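Local structure of C2 toxin component I (Clostridium botulinum, 2J3X) at residues Thr397-Ile403 with Val420-Ile426; Gln139-Phe144 with Phe365-Leu369; Ala40-Leu44 with Asp81-Ile85. The protein is the enzymatic component of the binary C2 toxin and probably ADP-ribosylates monomeric actin inside target cells. The protein carries 2 engineered substitutions. All coordinates share one frame; numbering follows the deposited sequence.

Overall arrangement
Along the chain contact 3 closes first, then contact 2, then contact 1. Contacts 1 and 2 adjoin, their centres about 8 Å apart: strand 363-369 of contact 2 lies beside strand 414-426 of contact 1 in one mixed sheet, and R402 of contact 1 bonds to the backbone oxygen of T142 in contact 2. In contact 2, arginine side chains from that sheet reach strand 141-143, at the edge of the other mixed sheet, so the two ADP-ribosyltransferase-like halves meet there. Contact 3 belongs to the helical part of the N-terminal half; its centre is about 26 Å from that of contact 2 and about 32 Å from that of contact 1, and it touches neither.

Contact 1. Residues Thr397-Ile403 with Val420-Ile426; sequences TFKIFRI and VIDAEGI
R402 and D422 form a salt bridge between antiparallel strands 397-403 and 420-426. The guanidinium comes side-on: NE and NH2 both give to D422 OD2, R402 NH2 at 2.9 Å, with carboxylate and guanidinium planes only 16° apart. CG of R402 is anti to the backbone N (chi1 -176°), and a bend at chi3 sets the charged end alongside the carboxylate. OD1 of D422 is held by R366, and R402 also reaches the backbone oxygens of T142 and E108, so this charged pair is part of a larger network.

Backbone bonds tie the strands. K399 and E424 exchange a reciprocal pair, K399 N to E424 O being 2.8 Å. Further on, F401 N gives to D422 O at 2.9 Å, R402 N adds a weak bond to the same oxygen, and D422 N returns one to R402 O. At the far end a water accepts from T397 N and lies within bonding distance of I426 O.

The F401 ring, its CG between backbone N and carbonyl carbon (chi1 70°), lies against D422: CB of D422 sits over one ring face, 3.8 Å from the centroid, a CH-pi contact. On one face of the sheet, I400 CG1 packs on I421 CG2 at 3.6 Å, while the CB atoms of F398 and A423 meet at 3.9 Å. These apolar groups share a face with I403, which also touches helix 326-336. On the other face, CG2 of T397 meets CG1 of I426, 3.8 Å away.

Two residues, F401 and R402, stand opposite the single residue D422: a classic beta bulge in the hairpin of strands 397-411 and 414-426, within the ADP-ribosyltransferase fold of the C-terminal half.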
ATOM      1  N   THR A 397     -10.715  15.739   3.409  1.00 14.93           N
ATOM      2  CA  THR A 397     -10.933  15.345   2.051  1.00 15.65           C
ATOM      3  C   THR A 397      -9.677  14.646   1.563  1.00 14.95           C
ATOM      4  O   THR A 397      -8.564  15.029   1.948  1.00 14.28           O
ATOM      5  CB  THR A 397     -11.197  16.623   1.199  1.00 17.42           C
ATOM      6  OG1 THR A 397     -12.304  17.354   1.814  1.00 18.11           O
ATOM      7  CG2 THR A 397     -11.500  16.311  -0.220  1.00 19.21           C
ATOM      8  N   PHE A 398      -9.864  13.654   0.712  1.00 13.64           N
ATOM      9  CA  PHE A 398      -8.772  12.821   0.181  1.00 14.01           C
ATOM     10  C   PHE A 398      -8.900  12.686  -1.347  1.00 14.87           C
ATOM     11  O   PHE A 398      -9.985  12.813  -1.901  1.00 15.66           O
ATOM     12  CB  PHE A 398      -8.795  11.404   0.801  1.00 13.07           C
ATOM     13  CG  PHE A 398      -8.430  11.392   2.244  1.00 14.83           C
ATOM     14  CD1 PHE A 398      -7.070  11.342   2.637  1.00 14.71           C
ATOM     15  CD2 PHE A 398      -9.436  11.488   3.225  1.00 11.56           C
ATOM     16  CE1 PHE A 398      -6.705  11.326   4.012  1.00 14.04           C
ATOM     17  CE2 PHE A 398      -9.080  11.541   4.583  1.00 16.19           C
ATOM     18  CZ  PHE A 398      -7.743  11.458   4.981  1.00 16.22           C
ATOM     19  N   LYS A 399      -7.780  12.481  -2.018  1.00 12.72           N
ATOM     20  CA  LYS A 399      -7.761  12.234  -3.443  1.00 12.81           C
ATOM     21  C   LYS A 399      -7.166  10.842  -3.623  1.00 12.22           C
ATOM     22  O   LYS A 399      -6.098  10.557  -3.088  1.00  9.68           O
ATOM     23  CB  LYS A 399      -6.858  13.264  -4.165  1.00 13.44           C
ATOM     24  CG  LYS A 399      -6.839  13.048  -5.664  1.00 18.06           C
ATOM     25  CD  LYS A 399      -6.363  14.385  -6.374  1.00 21.89           C
ATOM     26  CE  LYS A 399      -5.782  14.121  -7.761  1.00 32.53           C
ATOM     27  NZ  LYS A 399      -6.781  14.144  -8.897  1.00 38.56           N
ATOM     28  N   ILE A 400      -7.893   9.945  -4.311  1.00 10.23           N
ATOM     29  CA  ILE A 400      -7.399   8.642  -4.641  1.00  9.50           C
ATOM     30  C   ILE A 400      -6.355   8.721  -5.707  1.00  9.19           C
ATOM     31  O   ILE A 400      -6.580   9.342  -6.750  1.00  9.04           O
ATOM     32  CB  ILE A 400      -8.583   7.764  -5.210  1.00  9.10           C
ATOM     33  CG1 ILE A 400      -9.658   7.723  -4.093  1.00  9.53           C
ATOM     34  CG2 ILE A 400      -8.098   6.393  -5.600  1.00  9.41           C
ATOM     35  CD1 ILE A 400     -11.019   7.011  -4.556  1.00  9.66           C
ATOM     36  N   PHE A 401      -5.219   8.090  -5.442  1.00  9.77           N
ATOM     37  CA  PHE A 401      -4.179   8.080  -6.468  1.00  9.05           C
ATOM     38  C   PHE A 401      -3.808   6.698  -6.962  1.00 10.62           C
ATOM     39  O   PHE A 401      -3.065   6.582  -7.954  1.00  9.96           O
ATOM     40  CB  PHE A 401      -2.967   8.938  -5.984  1.00  9.52           C
ATOM     41  CG  PHE A 401      -2.204   8.315  -4.851  1.00  8.30           C
ATOM     42  CD1 PHE A 401      -1.196   7.301  -5.122  1.00 10.40           C
ATOM     43  CD2 PHE A 401      -2.479   8.683  -3.521  1.00 10.40           C
ATOM     44  CE1 PHE A 401      -0.490   6.689  -4.034  1.00  9.73           C
ATOM     45  CE2 PHE A 401      -1.763   8.054  -2.428  1.00 11.43           C
ATOM     46  CZ  PHE A 401      -0.810   7.063  -2.693  1.00  9.00           C
ATOM     47  N   ARG A 402      -4.308   5.623  -6.339  1.00  8.61           N
ATOM     48  CA  ARG A 402      -4.104   4.292  -6.916  1.00 10.13           C
ATOM     49  C   ARG A 402      -5.071   3.348  -6.223  1.00 10.00           C
ATOM     50  O   ARG A 402      -5.430   3.557  -5.060  1.00 10.01           O
ATOM     51  CB  ARG A 402      -2.661   3.821  -6.630  1.00  9.32           C
ATOM     52  CG  ARG A 402      -2.315   2.475  -7.283  1.00  9.85           C
ATOM     53  CD  ARG A 402      -0.809   2.124  -7.015  1.00  9.81           C
ATOM     54  NE  ARG A 402      -0.603   1.829  -5.581  1.00 11.69           N
ATOM     55  CZ  ARG A 402       0.375   1.051  -5.080  1.00 12.73           C
ATOM     56  NH1 ARG A 402       1.315   0.529  -5.886  1.00 11.49           N
ATOM     57  NH2 ARG A 402       0.382   0.774  -3.766  1.00  9.81           N
ATOM     58  N   ILE A 403      -5.488   2.328  -6.954  1.00  8.25           N
ATOM     59  CA  ILE A 403      -6.422   1.341  -6.453  1.00  9.10           C
ATOM     60  C   ILE A 403      -5.889   0.025  -6.902  1.00  9.90           C
ATOM     61  O   ILE A 403      -5.699  -0.237  -8.109  1.00 11.19           O
ATOM     62  CB  ILE A 403      -7.870   1.547  -7.038  1.00  8.58           C
ATOM     63  CG1 ILE A 403      -8.403   2.895  -6.609  1.00  9.21           C
ATOM     64  CG2 ILE A 403      -8.821   0.438  -6.481  1.00  9.93           C
ATOM     65  CD1 ILE A 403      -9.579   3.384  -7.518  1.00 10.14           C
ATOM     66  N   VAL A 420      -7.657  -2.099  -2.476  1.00  8.89           N
ATOM     67  CA  VAL A 420      -6.954  -1.185  -1.574  1.00  7.80           C
ATOM     68  C   VAL A 420      -6.816   0.166  -2.264  1.00  8.06           C
ATOM     69  O   VAL A 420      -6.179   0.256  -3.323  1.00  9.86           O
ATOM     70  CB  VAL A 420      -5.545  -1.807  -1.266  1.00  7.54           C
ATOM     71  CG1 VAL A 420      -4.698  -0.851  -0.385  1.00  8.65           C
ATOM     72  CG2 VAL A 420      -5.766  -3.199  -0.565  1.00  8.22           C
ATOM     73  N   ILE A 421      -7.444   1.170  -1.661  1.00  7.88           N
ATOM     74  CA  ILE A 421      -7.612   2.463  -2.291  1.00  8.45           C
ATOM     75  C   ILE A 421      -6.611   3.427  -1.620  1.00  8.39           C
ATOM     76  O   ILE A 421      -6.850   3.946  -0.513  1.00  8.85           O
ATOM     77  CB  ILE A 421      -9.076   2.956  -2.114  1.00  7.72           C
ATOM     78  CG1 ILE A 421     -10.050   1.931  -2.774  1.00  8.84           C
ATOM     79  CG2 ILE A 421      -9.230   4.364  -2.777  1.00  8.57           C
ATOM     80  CD1 ILE A 421     -11.530   2.266  -2.436  1.00  9.11           C
ATOM     81  N   ASP A 422      -5.496   3.699  -2.300  1.00  8.67           N
ATOM     82  CA  ASP A 422      -4.502   4.629  -1.766  1.00  8.49           C
ATOM     83  C   ASP A 422      -5.010   6.044  -1.982  1.00  9.08           C
ATOM     84  O   ASP A 422      -5.331   6.442  -3.110  1.00  9.13           O
ATOM     85  CB  ASP A 422      -3.173   4.489  -2.568  1.00  9.08           C
ATOM     86  CG  ASP A 422      -2.363   3.274  -2.146  1.00 10.12           C
ATOM     87  OD1 ASP A 422      -2.379   2.957  -0.941  1.00 12.23           O
ATOM     88  OD2 ASP A 422      -1.657   2.696  -2.989  1.00 11.71           O
ATOM     89  N   ALA A 423      -5.033   6.835  -0.917  1.00  8.08           N
ATOM     90  CA  ALA A 423      -5.479   8.207  -1.035  1.00  8.26           C
ATOM     91  C   ALA A 423      -4.632   9.119  -0.153  1.00 10.77           C
ATOM     92  O   ALA A 423      -4.131   8.704   0.892  1.00 11.54           O
ATOM     93  CB  ALA A 423      -6.927   8.357  -0.687  1.00  9.23           C
ATOM     94  N   GLU A 424      -4.540  10.362  -0.593  1.00  9.44           N
ATOM     95  CA  GLU A 424      -3.703  11.395   0.121  1.00 11.97           C
ATOM     96  C   GLU A 424      -4.597  12.578   0.464  1.00 12.70           C
ATOM     97  O   GLU A 424      -5.648  12.786  -0.185  1.00 12.95           O
ATOM     98  CB  GLU A 424      -2.571  11.861  -0.808  1.00 12.68           C
ATOM     99  CG  GLU A 424      -3.139  12.636  -2.071  1.00 14.16           C
ATOM    100  CD  GLU A 424      -2.104  13.092  -3.083  1.00 17.10           C
ATOM    101  OE1 GLU A 424      -0.868  12.819  -2.917  1.00 17.53           O
ATOM    102  OE2 GLU A 424      -2.593  13.719  -4.065  1.00 17.94           O
ATOM    103  N   GLY A 425      -4.210  13.343   1.476  1.00 12.25           N
ATOM    104  CA  GLY A 425      -5.004  14.495   1.955  1.00 13.47           C
ATOM    105  C   GLY A 425      -4.905  15.669   1.011  1.00 13.85           C
ATOM    106  O   GLY A 425      -3.824  15.950   0.483  1.00 13.64           O
ATOM    107  N   ILE A 426      -6.040  16.319   0.747  1.00 15.96           N
ATOM    108  CA  ILE A 426      -6.032  17.539  -0.069  1.00 19.46           C
ATOM    109  C   ILE A 426      -6.923  18.575   0.621  1.00 22.88           C
ATOM    110  O   ILE A 426      -7.569  18.211   1.604  1.00 22.74           O
ATOM    111  CB  ILE A 426      -6.541  17.276  -1.490  1.00 19.15           C
ATOM    112  CG1 ILE A 426      -7.937  16.679  -1.440  1.00 17.85           C
ATOM    113  CG2 ILE A 426      -5.613  16.349  -2.223  1.00 18.60           C
ATOM    114  CD1 ILE A 426      -8.607  16.696  -2.866  1.00 19.91           C
TER
HETATM  115  O   HOH W   1      -8.914  17.856   3.864  1.00 21.73           O

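Contact 2. Residues Gln139-Phe144 with Phe365-Leu369; sequences QEYTKF and FRLRL
Q139 meets R368 through its amide oxygen. R368 comes end-on, with NH1 and NH2 both giving to Q139 OE1, NH1 at 2.8 Å in the carbonyl plane and NH2 at a tilt to it. E140 N gives to a lone pair of Q139 OE1, in the carbonyl plane, at 2.9 Å, so three donors grip OE1. A bend at chi2 (57°) brings the amide end of Q139 nearer R368, and the bond from NE2 to E424 OE1 helps fix its rotation.

At E140, CB lies 3.6 Å from R368 NH2; the carboxylate contributes charge alone, since it sits well out of the guanidinium plane. The backbone oxygen of E140 accepts from a water that also accepts from T142 N and R366 NH1, linking the segments.

T142 receives R366 at its hydroxyl: NH2 gives to OG1 at 2.9 Å near the guanidinium plane, and NH1 adds a weak bond. OG1 is also hydrogen-bonded to S192. R366 is stretched from CG to NE, a reach that spans the 10.8 Å between T142 CA and R366 CA.

F144 closes the row, its ring edge set against the guanidinium face of R366, with F144 CE1 3.5 Å from R366 CZ and the two planes 82° apart.

The arginines have further acidic partners, D422 and D220 for R366 and E218 for R368. Strand 141-143 pairs with strand 191-203 in one sheet, whereas strand 363-369 runs between strands 295-301 and 414-426 in the other, so the arginine side chains bridge the gap between the two sheets.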
ATOM      1  N   GLN A 139       5.107  11.281  -5.784  1.00  9.77           N
ATOM      2  CA  GLN A 139       4.058  10.452  -5.216  1.00  8.90           C
ATOM      3  C   GLN A 139       4.708   9.175  -4.713  1.00 10.92           C
ATOM      4  O   GLN A 139       5.826   8.839  -5.129  1.00 12.66           O
ATOM      5  CB  GLN A 139       2.998  10.106  -6.291  1.00  9.82           C
ATOM      6  CG  GLN A 139       1.817   9.277  -5.718  1.00  9.06           C
ATOM      7  CD  GLN A 139       1.141   9.983  -4.573  1.00  9.41           C
ATOM      8  OE1 GLN A 139       1.491   9.784  -3.406  1.00 12.78           O
ATOM      9  NE2 GLN A 139       0.198  10.872  -4.904  1.00 11.22           N
ATOM     10  N   GLU A 140       4.059   8.466  -3.791  1.00 11.01           N
ATOM     11  CA  GLU A 140       4.708   7.281  -3.196  1.00 10.45           C
ATOM     12  C   GLU A 140       3.848   6.056  -3.398  1.00 11.68           C
ATOM     13  O   GLU A 140       2.653   6.031  -2.999  1.00 10.60           O
ATOM     14  CB  GLU A 140       4.940   7.534  -1.713  1.00 12.38           C
ATOM     15  CG  GLU A 140       5.717   6.409  -1.015  1.00 12.39           C
ATOM     16  CD  GLU A 140       6.174   6.825   0.371  1.00 16.57           C
ATOM     17  OE1 GLU A 140       5.450   7.605   1.045  1.00 15.70           O
ATOM     18  OE2 GLU A 140       7.252   6.366   0.796  1.00 15.70           O
ATOM     19  N   TYR A 141       4.425   5.045  -4.037  1.00  9.53           N
ATOM     20  CA  TYR A 141       3.658   3.859  -4.478  1.00  8.79           C
ATOM     21  C   TYR A 141       4.194   2.607  -3.822  1.00  9.18           C
ATOM     22  O   TYR A 141       5.313   2.176  -4.101  1.00  8.61           O
ATOM     23  CB  TYR A 141       3.808   3.703  -5.987  1.00  8.73           C
ATOM     24  CG  TYR A 141       3.254   4.888  -6.741  1.00  9.04           C
ATOM     25  CD1 TYR A 141       1.880   5.022  -6.981  1.00  8.09           C
ATOM     26  CD2 TYR A 141       4.136   5.887  -7.245  1.00  8.72           C
ATOM     27  CE1 TYR A 141       1.385   6.133  -7.698  1.00  9.79           C
ATOM     28  CE2 TYR A 141       3.661   6.977  -7.950  1.00  9.59           C
ATOM     29  CZ  TYR A 141       2.280   7.091  -8.192  1.00  8.69           C
ATOM     30  OH  TYR A 141       1.804   8.181  -8.905  1.00  9.68           O
ATOM     31  N   THR A 142       3.398   1.987  -2.949  1.00  8.69           N
ATOM     32  CA  THR A 142       3.896   0.850  -2.202  1.00  8.09           C
ATOM     33  C   THR A 142       3.765  -0.468  -2.961  1.00  8.96           C
ATOM     34  O   THR A 142       2.695  -0.792  -3.544  1.00  9.21           O
ATOM     35  CB  THR A 142       3.081   0.754  -0.868  1.00  8.68           C
ATOM     36  OG1 THR A 142       3.116   2.043  -0.246  1.00  9.74           O
ATOM     37  CG2 THR A 142       3.633  -0.356   0.074  1.00 10.61           C
ATOM     38  N   LYS A 143       4.840  -1.273  -2.923  1.00  9.04           N
ATOM     39  CA  LYS A 143       4.805  -2.633  -3.398  1.00 10.43           C
ATOM     40  C   LYS A 143       4.490  -3.526  -2.193  1.00 10.97           C
ATOM     41  O   LYS A 143       5.321  -3.755  -1.337  1.00  8.99           O
ATOM     42  CB  LYS A 143       6.174  -3.007  -4.009  1.00 11.16           C
ATOM     43  CG  LYS A 143       6.125  -4.404  -4.702  1.00 11.22           C
ATOM     44  CD  LYS A 143       5.566  -4.311  -6.133  1.00 14.19           C
ATOM     45  CE  LYS A 143       5.588  -5.683  -6.806  1.00 17.07           C
ATOM     46  NZ  LYS A 143       4.972  -5.448  -8.154  1.00 16.20           N
ATOM     47  N   PHE A 144       3.236  -3.972  -2.100  1.00  9.97           N
ATOM     48  CA  PHE A 144       2.837  -4.760  -0.932  1.00  9.60           C
ATOM     49  C   PHE A 144       3.533  -6.104  -0.833  1.00  9.98           C
ATOM     50  O   PHE A 144       3.846  -6.550   0.285  1.00 11.41           O
ATOM     51  CB  PHE A 144       1.306  -4.942  -0.937  1.00 10.51           C
ATOM     52  CG  PHE A 144       0.570  -3.652  -0.965  1.00  8.00           C
ATOM     53  CD1 PHE A 144       0.618  -2.743   0.123  1.00  9.62           C
ATOM     54  CD2 PHE A 144      -0.200  -3.325  -2.092  1.00  9.56           C
ATOM     55  CE1 PHE A 144      -0.130  -1.520   0.070  1.00  8.16           C
ATOM     56  CE2 PHE A 144      -0.931  -2.123  -2.158  1.00 11.56           C
ATOM     57  CZ  PHE A 144      -0.881  -1.215  -1.083  1.00  8.67           C
ATOM     58  N   PHE A 365      -9.886   1.910   2.304  1.00 10.22           N
ATOM     59  CA  PHE A 365      -9.146   3.160   2.156  1.00  9.39           C
ATOM     60  C   PHE A 365      -7.854   3.050   2.922  1.00  9.10           C
ATOM     61  O   PHE A 365      -7.872   2.767   4.122  1.00  9.63           O
ATOM     62  CB  PHE A 365      -9.890   4.375   2.623  1.00 10.49           C
ATOM     63  CG  PHE A 365     -10.894   4.866   1.604  1.00 11.73           C
ATOM     64  CD1 PHE A 365     -10.504   5.696   0.569  1.00 12.06           C
ATOM     65  CD2 PHE A 365     -12.210   4.431   1.674  1.00 17.83           C
ATOM     66  CE1 PHE A 365     -11.451   6.169  -0.382  1.00 14.27           C
ATOM     67  CE2 PHE A 365     -13.157   4.898   0.716  1.00 18.64           C
ATOM     68  CZ  PHE A 365     -12.748   5.757  -0.308  1.00 15.37           C
ATOM     69  N   ARG A 366      -6.756   3.196   2.174  1.00  7.98           N
ATOM     70  CA  ARG A 366      -5.396   3.174   2.754  1.00  7.66           C
ATOM     71  C   ARG A 366      -5.002   4.663   2.728  1.00  8.89           C
ATOM     72  O   ARG A 366      -4.520   5.190   1.731  1.00  8.77           O
ATOM     73  CB  ARG A 366      -4.509   2.233   1.885  1.00  6.76           C
ATOM     74  CG  ARG A 366      -3.020   2.225   2.418  1.00  7.66           C
ATOM     75  CD  ARG A 366      -2.234   1.113   1.792  1.00 10.79           C
ATOM     76  NE  ARG A 366      -0.841   1.180   2.264  1.00 10.30           N
ATOM     77  CZ  ARG A 366       0.188   1.653   1.543  1.00 12.31           C
ATOM     78  NH1 ARG A 366      -0.007   2.065   0.285  1.00  9.85           N
ATOM     79  NH2 ARG A 366       1.438   1.672   2.100  1.00 10.03           N
ATOM     80  N   LEU A 367      -5.262   5.361   3.835  1.00  8.73           N
ATOM     81  CA  LEU A 367      -5.221   6.824   3.863  1.00  9.17           C
ATOM     82  C   LEU A 367      -3.844   7.261   4.332  1.00  9.18           C
ATOM     83  O   LEU A 367      -3.419   6.853   5.400  1.00 11.44           O
ATOM     84  CB  LEU A 367      -6.243   7.389   4.895  1.00  9.94           C
ATOM     85  CG  LEU A 367      -7.673   6.968   4.517  1.00 10.38           C
ATOM     86  CD1 LEU A 367      -8.636   7.376   5.618  1.00 12.23           C
ATOM     87  CD2 LEU A 367      -8.050   7.607   3.165  1.00 12.30           C
ATOM     88  N   ARG A 368      -3.170   8.103   3.562  1.00  9.24           N
ATOM     89  CA  ARG A 368      -1.949   8.717   4.073  1.00  9.09           C
ATOM     90  C   ARG A 368      -2.303   9.890   4.970  1.00 10.93           C
ATOM     91  O   ARG A 368      -2.876  10.885   4.511  1.00 11.80           O
ATOM     92  CB  ARG A 368      -1.037   9.141   2.892  1.00 10.82           C
ATOM     93  CG  ARG A 368       0.271   9.901   3.401  1.00 10.95           C
ATOM     94  CD  ARG A 368       1.047  10.440   2.161  1.00 10.89           C
ATOM     95  NE  ARG A 368       1.311   9.306   1.255  1.00 11.63           N
ATOM     96  CZ  ARG A 368       1.331   9.345  -0.090  1.00  9.97           C
ATOM     97  NH1 ARG A 368       1.098  10.462  -0.737  1.00 12.91           N
ATOM     98  NH2 ARG A 368       1.537   8.210  -0.800  1.00  9.77           N
ATOM     99  N   LEU A 369      -1.953   9.782   6.251  1.00 10.15           N
ATOM    100  CA  LEU A 369      -2.182  10.882   7.180  1.00 12.19           C
ATOM    101  C   LEU A 369      -0.901  11.655   7.252  1.00 13.87           C
ATOM    102  O   LEU A 369       0.050  11.161   7.805  1.00 15.22           O
ATOM    103  CB  LEU A 369      -2.552  10.337   8.583  1.00 11.63           C
ATOM    104  CG  LEU A 369      -3.792   9.389   8.559  1.00 12.08           C
ATOM    105  CD1 LEU A 369      -4.200   8.978  10.027  1.00 11.27           C
ATOM    106  CD2 LEU A 369      -4.993   9.987   7.774  1.00 12.11           C
TER
HETATM  107  O   HOH W   2       1.040   3.821  -2.174  1.00 12.67           O

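Contact 3. Residues Ala40-Leu44 with Asp81-Ile85; sequences AVNQL and DVERI
I85 carries CG1 anti to its carbonyl carbon (chi1 -68°), and L44 sets CG in the same way (chi1 -62°); these torsions send the two chains toward each other, tip to tip, with CD1 of L44 3.9 Å from CD1 of I85. Beside this pair, CB of A40 points toward helix 77-90, where it meets R84 CB at 3.8 Å and OD1 of D81 at 3.7 Å, while CG1 of I85 passes at 4.2 Å from A40 CB. V41 CG2 brushes I85 CG1 more distantly. With CA atoms of A40 and D81 just 5.3 Å apart, the small alanine lets the backbones come close.

No hydrogen bond runs directly between the segments. A water joins the Q43 amide to the D81 carboxylate, accepting from NE2 and donating to OD2 of D81 at 2.6 Å; the two flat groups stand nearly perpendicular, 89° apart. R84 makes a long salt bridge to D81 within its own helix.

Y49 of helix 47-59 bonds to the A40 backbone oxygen, and L186 of strand 183-187 touches both L44 and I85. This is close helix-helix packing with an alanine at the point of closest backbone approach, joining helices 35-42 and 77-90 in the helical part of the N-terminal half.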
ATOM      1  N   ALA A  40      11.029 -23.294  -0.017  1.00 17.49           N
ATOM      2  CA  ALA A  40      10.148 -22.131  -0.262  1.00 18.22           C
ATOM      3  C   ALA A  40      10.742 -21.182  -1.284  1.00 18.65           C
ATOM      4  O   ALA A  40      10.050 -20.718  -2.191  1.00 20.40           O
ATOM      5  CB  ALA A  40       9.881 -21.401   1.062  1.00 16.86           C
ATOM      6  N   VAL A  41      12.037 -20.884  -1.153  1.00 18.55           N
ATOM      7  CA  VAL A  41      12.711 -19.976  -2.069  1.00 19.74           C
ATOM      8  C   VAL A  41      12.872 -20.595  -3.484  1.00 21.76           C
ATOM      9  O   VAL A  41      12.672 -19.916  -4.506  1.00 21.22           O
ATOM     10  CB  VAL A  41      14.083 -19.541  -1.500  1.00 19.32           C
ATOM     11  CG1 VAL A  41      15.010 -18.976  -2.626  1.00 20.81           C
ATOM     12  CG2 VAL A  41      13.879 -18.572  -0.370  1.00 18.44           C
ATOM     13  N   ASN A  42      13.226 -21.874  -3.535  1.00 23.44           N
ATOM     14  CA  ASN A  42      13.413 -22.579  -4.814  1.00 26.03           C
ATOM     15  C   ASN A  42      12.177 -22.594  -5.674  1.00 26.42           C
ATOM     16  O   ASN A  42      12.274 -22.604  -6.898  1.00 27.85           O
ATOM     17  CB  ASN A  42      13.732 -24.037  -4.548  1.00 26.36           C
ATOM     18  CG  ASN A  42      15.199 -24.300  -4.479  1.00 30.14           C
ATOM     19  OD1 ASN A  42      15.619 -25.302  -3.881  1.00 37.26           O
ATOM     20  ND2 ASN A  42      15.988 -23.457  -5.129  1.00 31.33           N
ATOM     21  N   GLN A  43      11.012 -22.652  -5.039  1.00 26.01           N
ATOM     22  CA  GLN A  43       9.779 -22.683  -5.780  1.00 26.07           C
ATOM     23  C   GLN A  43       9.576 -21.366  -6.546  1.00 24.54           C
ATOM     24  O   GLN A  43       8.842 -21.347  -7.524  1.00 23.68           O
ATOM     25  CB  GLN A  43       8.605 -23.003  -4.864  1.00 26.66           C
ATOM     26  CG  GLN A  43       8.575 -24.468  -4.388  1.00 29.40           C
ATOM     27  CD  GLN A  43       7.342 -24.764  -3.584  1.00 33.49           C
ATOM     28  OE1 GLN A  43       6.285 -25.082  -4.136  1.00 38.44           O
ATOM     29  NE2 GLN A  43       7.446 -24.631  -2.282  1.00 35.46           N
ATOM     30  N   LEU A  44      10.235 -20.284  -6.109  1.00 23.01           N
ATOM     31  CA  LEU A  44      10.119 -19.000  -6.788  1.00 22.90           C
ATOM     32  C   LEU A  44      10.732 -19.046  -8.183  1.00 25.37           C
ATOM     33  O   LEU A  44      10.565 -18.093  -8.939  1.00 25.24           O
ATOM     34  CB  LEU A  44      10.761 -17.847  -5.987  1.00 22.20           C
ATOM     35  CG  LEU A  44      10.151 -17.538  -4.608  1.00 19.52           C
ATOM     36  CD1 LEU A  44      11.010 -16.481  -3.859  1.00 17.22           C
ATOM     37  CD2 LEU A  44       8.705 -17.007  -4.747  1.00 19.01           C
ATOM     38  N   ASP A  81       5.036 -20.559   3.535  1.00 12.57           N
ATOM     39  CA  ASP A  81       6.024 -20.258   2.481  1.00 13.12           C
ATOM     40  C   ASP A  81       6.389 -18.766   2.474  1.00 12.13           C
ATOM     41  O   ASP A  81       7.572 -18.412   2.407  1.00 13.92           O
ATOM     42  CB  ASP A  81       5.522 -20.685   1.086  1.00 13.98           C
ATOM     43  CG  ASP A  81       5.672 -22.183   0.849  1.00 18.80           C
ATOM     44  OD1 ASP A  81       6.457 -22.817   1.585  1.00 24.47           O
ATOM     45  OD2 ASP A  81       5.010 -22.697  -0.080  1.00 22.31           O
ATOM     46  N   VAL A  82       5.394 -17.879   2.561  1.00 11.68           N
ATOM     47  CA  VAL A  82       5.670 -16.421   2.717  1.00 11.07           C
ATOM     48  C   VAL A  82       6.552 -16.177   3.951  1.00 11.36           C
ATOM     49  O   VAL A  82       7.555 -15.416   3.880  1.00 11.30           O
ATOM     50  CB  VAL A  82       4.372 -15.575   2.791  1.00  9.94           C
ATOM     51  CG1 VAL A  82       4.600 -14.114   3.300  1.00 10.21           C
ATOM     52  CG2 VAL A  82       3.610 -15.610   1.424  1.00 10.75           C
ATOM     53  N   GLU A  83       6.206 -16.780   5.088  1.00 10.54           N
ATOM     54  CA  GLU A  83       7.012 -16.553   6.300  1.00  9.98           C
ATOM     55  C   GLU A  83       8.452 -17.058   6.107  1.00 10.20           C
ATOM     56  O   GLU A  83       9.413 -16.416   6.565  1.00 11.55           O
ATOM     57  CB  GLU A  83       6.322 -17.247   7.463  1.00  9.20           C
ATOM     58  CG  GLU A  83       4.972 -16.568   7.831  1.00  9.15           C
ATOM     59  CD  GLU A  83       4.123 -17.358   8.839  1.00  9.84           C
ATOM     60  OE1 GLU A  83       4.392 -18.551   9.019  1.00 11.88           O
ATOM     61  OE2 GLU A  83       3.215 -16.725   9.454  1.00 10.95           O
ATOM     62  N   ARG A  84       8.600 -18.202   5.443  1.00 10.95           N
ATOM     63  CA  ARG A  84       9.941 -18.782   5.201  1.00 11.73           C
ATOM     64  C   ARG A  84      10.808 -17.939   4.277  1.00 12.04           C
ATOM     65  O   ARG A  84      12.025 -17.850   4.463  1.00 13.35           O
ATOM     66  CB  ARG A  84       9.815 -20.215   4.681  1.00 10.67           C
ATOM     67  CG  ARG A  84       9.413 -21.195   5.828  1.00 12.53           C
ATOM     68  CD  ARG A  84       8.894 -22.523   5.300  1.00 13.35           C
ATOM     69  NE  ARG A  84       8.295 -23.289   6.405  1.00 13.27           N
ATOM     70  CZ  ARG A  84       7.414 -24.285   6.237  1.00 17.51           C
ATOM     71  NH1 ARG A  84       7.044 -24.692   5.000  1.00 15.65           N
ATOM     72  NH2 ARG A  84       6.906 -24.897   7.315  1.00 13.42           N
ATOM     73  N   ILE A  85      10.175 -17.346   3.267  1.00 11.95           N
ATOM     74  CA  ILE A  85      10.867 -16.429   2.338  1.00 11.69           C
ATOM     75  C   ILE A  85      11.303 -15.197   3.139  1.00 11.15           C
ATOM     76  O   ILE A  85      12.432 -14.720   3.018  1.00 11.01           O
ATOM     77  CB  ILE A  85       9.994 -16.085   1.095  1.00 12.42           C
ATOM     78  CG1 ILE A  85       9.822 -17.317   0.206  1.00 12.14           C
ATOM     79  CG2 ILE A  85      10.668 -14.971   0.252  1.00 10.76           C
ATOM     80  CD1 ILE A  85       8.627 -17.182  -0.796  1.00 13.09           C
TER
HETATM   81  O   HOH W   3       4.868 -25.165  -0.974  1.00 36.28           O